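Local coordinates for ribonuclease T2 (Homo sapiens, PDB 3T0O), which cleaves single-stranded RNA, preferentially between purine and uridine, degrading microbial RNA so that the products can be sensed by TLR8 in innate immunity, at residues 18-23 with 74-79; 36-41 with 170-175. All blocks are in the same frame, centred on the assembly; numbering follows the deposited sequence.

Contact 1: residues 18-23 with 74-79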
loop_
_atom_site.group_PDB
_atom_site.type_symbol
_atom_site.label_atom_id
_atom_site.label_comp_id
_atom_site.label_asym_id
_atom_site.label_seq_id
_atom_site.Cartn_x
_atom_site.Cartn_y
_atom_site.Cartn_z
ATOM N N HIS A 18 -3.048 -1.591 0.228
ATOM C CA HIS A 18 -3.692 -2.910 0.130
ATOM C C HIS A 18 -4.955 -2.990 0.946
ATOM O O HIS A 18 -5.195 -2.170 1.798
ATOM C CB HIS A 18 -2.698 -4.058 0.366
ATOM C CG HIS A 18 -1.974 -3.979 1.692
ATOM N ND1 HIS A 18 -0.880 -4.791 1.920
ATOM C CD2 HIS A 18 -2.127 -3.192 2.779
ATOM C CE1 HIS A 18 -0.454 -4.563 3.154
ATOM N NE2 HIS A 18 -1.135 -3.549 3.665
ATOM N N TRP A 19 -5.772 -3.989 0.604
ATOM C CA TRP A 19 -7.085 -4.164 1.175
ATOM C C TRP A 19 -6.991 -5.272 2.180
ATOM O O TRP A 19 -6.812 -6.413 1.822
ATOM C CB TRP A 19 -8.042 -4.505 0.037
ATOM C CG TRP A 19 -9.444 -4.662 0.512
ATOM C CD1 TRP A 19 -10.250 -5.818 0.449
ATOM C CD2 TRP A 19 -10.262 -3.650 1.115
ATOM N NE1 TRP A 19 -11.497 -5.534 0.974
ATOM C CE2 TRP A 19 -11.527 -4.236 1.400
ATOM C CE3 TRP A 19 -10.056 -2.301 1.416
ATOM C CZ2 TRP A 19 -12.580 -3.516 1.988
ATOM C CZ3 TRP A 19 -11.090 -1.590 2.021
ATOM C CH2 TRP A 19 -12.316 -2.199 2.338
ATOM N N PRO A 20 -7.077 -4.937 3.460
ATOM C CA PRO A 20 -6.837 -5.946 4.492
ATOM C C PRO A 20 -7.665 -7.193 4.384
ATOM O O PRO A 20 -7.168 -8.293 4.533
ATOM C CB PRO A 20 -7.202 -5.195 5.790
ATOM C CG PRO A 20 -6.653 -3.789 5.537
ATOM C CD PRO A 20 -7.147 -3.580 4.030
ATOM N N GLU A 21 -8.925 -7.099 4.072
ATOM C CA GLU A 21 -9.695 -8.348 4.014
ATOM C C GLU A 21 -9.187 -9.309 2.951
ATOM O O GLU A 21 -9.293 -10.544 3.141
ATOM C CB GLU A 21 -11.144 -7.973 3.739
ATOM C CG GLU A 21 -12.107 -9.183 3.503
ATOM C CD GLU A 21 -12.134 -10.173 4.643
ATOM O OE1 GLU A 21 -11.971 -9.728 5.770
ATOM O OE2 GLU A 21 -12.420 -11.394 4.397
ATOM N N THR A 22 -8.633 -8.732 1.888
ATOM C CA THR A 22 -7.999 -9.631 0.926
ATOM C C THR A 22 -6.657 -10.166 1.334
ATOM O O THR A 22 -6.407 -11.397 1.200
ATOM C CB THR A 22 -7.844 -8.935 -0.388
ATOM O OG1 THR A 22 -9.148 -8.588 -0.846
ATOM C CG2 THR A 22 -7.179 -9.822 -1.460
ATOM N N VAL A 23 -5.784 -9.310 1.819
ATOM C CA VAL A 23 -4.420 -9.725 2.054
ATOM C C VAL A 23 -4.157 -10.411 3.393
ATOM O O VAL A 23 -3.106 -11.090 3.543
ATOM C CB VAL A 23 -3.403 -8.602 1.780
ATOM C CG1 VAL A 23 -3.492 -8.087 0.289
ATOM C CG2 VAL A 23 -3.538 -7.447 2.792
ATOM N N PRO A 74 -1.008 -0.694 9.342
ATOM C CA PRO A 74 -0.995 -1.887 10.195
ATOM C C PRO A 74 -0.444 -3.108 9.487
ATOM O O PRO A 74 -0.364 -3.127 8.250
ATOM C CB PRO A 74 -2.504 -2.162 10.437
ATOM C CG PRO A 74 -3.192 -1.646 9.156
ATOM C CD PRO A 74 -2.387 -0.335 8.895
ATOM N N ASP A 75 -0.033 -4.103 10.282
ATOM C CA ASP A 75 0.488 -5.325 9.701
ATOM C C ASP A 75 -0.633 -6.244 9.362
ATOM O O ASP A 75 -1.164 -6.927 10.202
ATOM C CB ASP A 75 1.445 -5.971 10.674
ATOM C CG ASP A 75 2.030 -7.266 10.145
ATOM O OD1 ASP A 75 1.641 -7.680 9.035
ATOM O OD2 ASP A 75 2.869 -7.881 10.863
ATOM N N VAL A 76 -1.032 -6.203 8.103
ATOM C CA VAL A 76 -2.149 -7.043 7.637
ATOM C C VAL A 76 -1.703 -8.087 6.659
ATOM O O VAL A 76 -2.560 -8.652 5.948
ATOM C CB VAL A 76 -3.270 -6.151 7.054
ATOM C CG1 VAL A 76 -3.845 -5.276 8.178
ATOM C CG2 VAL A 76 -2.773 -5.305 5.864
ATOM N N ILE A 77 -0.418 -8.439 6.711
ATOM C CA ILE A 77 0.051 -9.580 5.894
ATOM C C ILE A 77 0.416 -10.681 6.851
ATOM O O ILE A 77 -0.299 -11.686 6.882
ATOM C CB ILE A 77 1.199 -9.133 5.059
ATOM C CG1 ILE A 77 0.676 -8.110 4.023
ATOM C CG2 ILE A 77 1.756 -10.371 4.331
ATOM C CD1 ILE A 77 1.706 -7.422 3.263
ATOM N N HIS A 78 1.473 -10.545 7.651
ATOM C CA HIS A 78 1.736 -11.588 8.621
ATOM C C HIS A 78 1.067 -11.401 9.952
ATOM O O HIS A 78 0.944 -12.372 10.743
ATOM C CB HIS A 78 3.189 -11.690 8.951
ATOM C CG HIS A 78 4.004 -12.141 7.792
ATOM N ND1 HIS A 78 3.742 -13.307 7.097
ATOM C CD2 HIS A 78 5.045 -11.544 7.174
ATOM C CE1 HIS A 78 4.597 -13.397 6.083
ATOM N NE2 HIS A 78 5.408 -12.354 6.116
ATOM N N SER A 79 0.678 -10.134 10.176
ATOM C CA SER A 79 -0.029 -9.821 11.399
ATOM C C SER A 79 0.747 -10.298 12.604
ATOM O O SER A 79 0.187 -10.950 13.490
ATOM C CB SER A 79 -1.475 -10.388 11.394
ATOM O OG SER A 79 -2.202 -9.720 10.371
HETATM O O HOH W 1 -1.154 -1.951 6.074
#
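With chi1 57°, the CG of His-18 sits between the backbone N and the carbonyl carbon, which brings the imidazole against Val-76; chi1 of -64° puts CG1 of Val-76 anti to the carbonyl carbon, leaving CG2 between that carbon and the backbone N, and the two groups meet. Here the end of strand 12-18, part of the antiparallel sheet of the RNase T2 fold, turns into the short helix 20-23 and packs on a loop shaped by an Asx turn. Trp-19 holds the N-cap position, and Pro-20 suits the first turn, where the backbone N has no helical carbonyl to bond and lacking an N-H costs nothing. The CG2 of Val-76 lies 3.3 Å from NE2 of His-18, oblique to the ring, while the CD1 of Ile-77 reaches CE1 of His-18 at 3.6 Å, at the ring edge. Val-23 CG2 lies over one face of His-18. Val-76 divides its branches: CG1 rests on CB of Pro-20 at 4.1 Å, and CG2 also meets CG2 of Val-23 at 3.8 Å. Compact beta-branched side chains suit this mostly buried interface, which has no direct hydrogen bond.

Asp-75 takes no part in the packing and shapes its own loop instead. Its OD1 is gripped by Ile-77 N, nearly along the C-O axis, and by Ser-79 N, 2.9 Å away and above the carboxylate plane; OD2 accepts from Phe-80 N. One water bridges the segments: it lies 2.9 Å from His-18 NE2, in the imidazole plane, and donates to Pro-74 O at 2.6 Å.

Contact 2: residues 36-41 with 170-175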
loop_
_atom_site.group_PDB
_atom_site.type_symbol
_atom_site.label_atom_id
_atom_site.label_comp_id
_atom_site.label_asym_id
_atom_site.label_seq_id
_atom_site.Cartn_x
_atom_site.Cartn_y
_atom_site.Cartn_z
ATOM N N ASP A 36 -11.638 -1.795 7.654
ATOM C CA ASP A 36 -12.496 -1.669 6.517
ATOM C C ASP A 36 -12.087 -0.499 5.612
ATOM O O ASP A 36 -12.938 0.169 4.934
ATOM C CB ASP A 36 -13.949 -1.512 6.993
ATOM C CG ASP A 36 -14.175 -0.232 7.744
ATOM O OD1 ASP A 36 -15.355 0.079 8.084
ATOM O OD2 ASP A 36 -13.201 0.482 8.049
ATOM N N TYR A 37 -10.774 -0.342 5.442
ATOM C CA TYR A 37 -10.267 0.697 4.536
ATOM C C TYR A 37 -8.913 0.271 4.020
ATOM O O TYR A 37 -8.275 -0.589 4.625
ATOM C CB TYR A 37 -10.122 2.039 5.280
ATOM C CG TYR A 37 -9.434 1.996 6.608
ATOM C CD1 TYR A 37 -8.049 2.197 6.708
ATOM C CD2 TYR A 37 -10.169 1.854 7.757
ATOM C CE1 TYR A 37 -7.414 2.240 7.931
ATOM C CE2 TYR A 37 -9.500 1.837 8.983
ATOM C CZ TYR A 37 -8.134 1.987 9.014
ATOM O OH TYR A 37 -7.546 2.075 10.303
ATOM N N TRP A 38 -8.543 0.766 2.864
ATOM C CA TRP A 38 -7.237 0.524 2.305
ATOM C C TRP A 38 -6.187 1.117 3.157
ATOM O O TRP A 38 -6.336 2.238 3.663
ATOM C CB TRP A 38 -7.136 1.202 0.917
ATOM C CG TRP A 38 -8.054 0.496 -0.075
ATOM C CD1 TRP A 38 -9.442 0.684 -0.216
ATOM C CD2 TRP A 38 -7.676 -0.498 -1.023
ATOM N NE1 TRP A 38 -9.914 -0.199 -1.177
ATOM C CE2 TRP A 38 -8.864 -0.906 -1.707
ATOM C CE3 TRP A 38 -6.448 -1.081 -1.377
ATOM C CZ2 TRP A 38 -8.863 -1.891 -2.686
ATOM C CZ3 TRP A 38 -6.430 -2.050 -2.386
ATOM C CH2 TRP A 38 -7.643 -2.432 -3.049
ATOM N N THR A 39 -5.121 0.332 3.371
ATOM C CA THR A 39 -4.015 0.819 4.219
ATOM C C THR A 39 -2.699 0.761 3.455
ATOM O O THR A 39 -2.602 0.245 2.329
ATOM C CB THR A 39 -3.840 -0.096 5.498
ATOM O OG1 THR A 39 -3.651 -1.452 5.045
ATOM C CG2 THR A 39 -5.114 -0.031 6.302
ATOM N N ILE A 40 -1.648 1.358 4.073
ATOM C CA ILE A 40 -0.353 1.426 3.445
ATOM C C ILE A 40 0.372 0.111 3.497
ATOM O O ILE A 40 0.524 -0.480 4.577
ATOM C CB ILE A 40 0.519 2.456 4.161
ATOM C CG1 ILE A 40 -0.180 3.818 4.119
ATOM C CG2 ILE A 40 1.890 2.472 3.466
ATOM C CD1 ILE A 40 0.526 4.856 5.044
ATOM N N HIS A 41 0.793 -0.390 2.347
ATOM C CA HIS A 41 1.772 -1.454 2.332
ATOM C C HIS A 41 3.177 -0.856 2.388
ATOM O O HIS A 41 3.947 -1.149 3.322
ATOM C CB HIS A 41 1.573 -2.259 1.103
ATOM C CG HIS A 41 2.366 -3.513 1.139
ATOM N ND1 HIS A 41 2.169 -4.527 0.231
ATOM C CD2 HIS A 41 3.341 -3.925 1.981
ATOM C CE1 HIS A 41 3.015 -5.513 0.485
ATOM N NE2 HIS A 41 3.734 -5.191 1.547
ATOM N N GLN A 170 -11.202 -13.721 -9.079
ATOM C CA GLN A 170 -10.073 -13.041 -8.413
ATOM C C GLN A 170 -10.606 -12.000 -7.410
ATOM O O GLN A 170 -11.683 -11.438 -7.555
ATOM C CB GLN A 170 -9.189 -12.390 -9.450
ATOM C CG GLN A 170 -9.928 -11.258 -10.206
ATOM C CD GLN A 170 -9.249 -10.715 -11.402
ATOM O OE1 GLN A 170 -8.049 -10.937 -11.642
ATOM N NE2 GLN A 170 -10.033 -10.037 -12.198
ATOM N N THR A 171 -9.755 -11.719 -6.441
ATOM C CA THR A 171 -10.107 -10.799 -5.392
ATOM C C THR A 171 -9.127 -9.626 -5.381
ATOM O O THR A 171 -7.914 -9.853 -5.327
ATOM C CB THR A 171 -9.985 -11.523 -4.088
ATOM O OG1 THR A 171 -10.732 -12.762 -4.170
ATOM C CG2 THR A 171 -10.572 -10.617 -2.996
ATOM N N ILE A 172 -9.637 -8.390 -5.434
ATOM C CA ILE A 172 -8.710 -7.226 -5.445
ATOM C C ILE A 172 -8.009 -7.135 -4.124
ATOM O O ILE A 172 -8.655 -7.220 -3.091
ATOM C CB ILE A 172 -9.426 -5.943 -5.847
ATOM C CG1 ILE A 172 -8.387 -4.807 -6.020
ATOM C CG2 ILE A 172 -10.458 -5.466 -4.754
ATOM C CD1 ILE A 172 -9.057 -3.499 -6.546
ATOM N N GLY A 173 -6.700 -6.869 -4.197
ATOM C CA GLY A 173 -5.857 -6.843 -2.980
ATOM C C GLY A 173 -5.011 -5.592 -2.876
ATOM O O GLY A 173 -4.709 -5.223 -1.771
ATOM N N GLN A 174 -4.571 -5.031 -4.013
ATOM C CA GLN A 174 -3.482 -4.009 -3.866
ATOM C C GLN A 174 -3.567 -3.023 -5.005
ATOM O O GLN A 174 -3.824 -3.425 -6.128
ATOM C CB GLN A 174 -2.131 -4.763 -3.795
ATOM C CG GLN A 174 -0.935 -3.809 -3.594
ATOM C CD GLN A 174 0.232 -4.647 -3.023
ATOM O OE1 GLN A 174 0.314 -4.772 -1.817
ATOM N NE2 GLN A 174 1.103 -5.080 -3.879
ATOM N N ILE A 175 -3.389 -1.736 -4.688
ATOM C CA ILE A 175 -3.433 -0.693 -5.711
ATOM C C ILE A 175 -2.160 0.084 -5.590
ATOM O O ILE A 175 -1.773 0.488 -4.477
ATOM C CB ILE A 175 -4.626 0.156 -5.485
ATOM C CG1 ILE A 175 -5.927 -0.658 -5.786
ATOM C CG2 ILE A 175 -4.503 1.493 -6.297
ATOM C CD1 ILE A 175 -7.236 0.136 -5.433
#
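This contact joins two strands of the central antiparallel sheet that are not direct neighbours: strands 39-45 and 171-180 both pair with strand 12-18, and Trp-38 and His-41 reach across to residues 172-175. Just before its strand, Trp-38 lays its six-membered ring against Ile-175, whose CD1 stands over one face, 3.8 Å from the ring centroid and 21° off the normal, a CH-pi contact. At the indole edge, Ile-172 CG1 meets CH2 of Trp-38 at 3.9 Å, and Gln-174 CA lies near the ring plane. The slender ends of two isoleucines fit around a broad flat indole, which Leu-123 and Leu-127 help to bury. Its one polar atom, NE1, is satisfied by Tyr-224 OH.

A classic beta bulge sets Gly-173 and Gln-174 opposite Gln-159; with no side chain, Gly-173 adds no bulk there, and its carbonyl O comes within 3.7 Å of Trp-38 CZ3.

His-41, predicted to belong to the active site, has its CG trans to the backbone N (chi1 -169°), offering its ring edge to Gln-174, whose extended chain brings the amide up to it. ND1 of His-41 donates to OE1 of Gln-174 over 2.8 Å, nearly straight at 171°. The oxygen lies close to the imidazole plane, although the amide plane is turned about halfway to perpendicular against the ring and the donor stands tilted from the carbonyl plane. Glutamine suits the place: OE1 accepts from the histidine while NE2 donates to Gln-159 OE1. Held twice, the amide should fix the imidazole's rotation and commit ND1 to the donor role.

In the fold
Contacts 1 and 2 have centres 8 Å apart, and their segments alternate along the chain. Direct bonds probably join them: His-18 N meets Thr-39 O at 2.8 Å, and Thr-22 OG1 meets Ile-172 O at 2.7 Å, tying helix 20-23 to strand 171-180. The rings of His-18 and His-41 stack, placing the histidine of contact 1 beside the predicted active-site histidine of contact 2. Ile-77 also approaches His-41, the side chains coming within about 3 Å. The His-41 side chain is about 4 Å from the side chain of Glu-90, an active-site residue by similarity, and about 6 Å from that of His-94, also predicted. Both contacts thus probably help to frame the catalytic cleft.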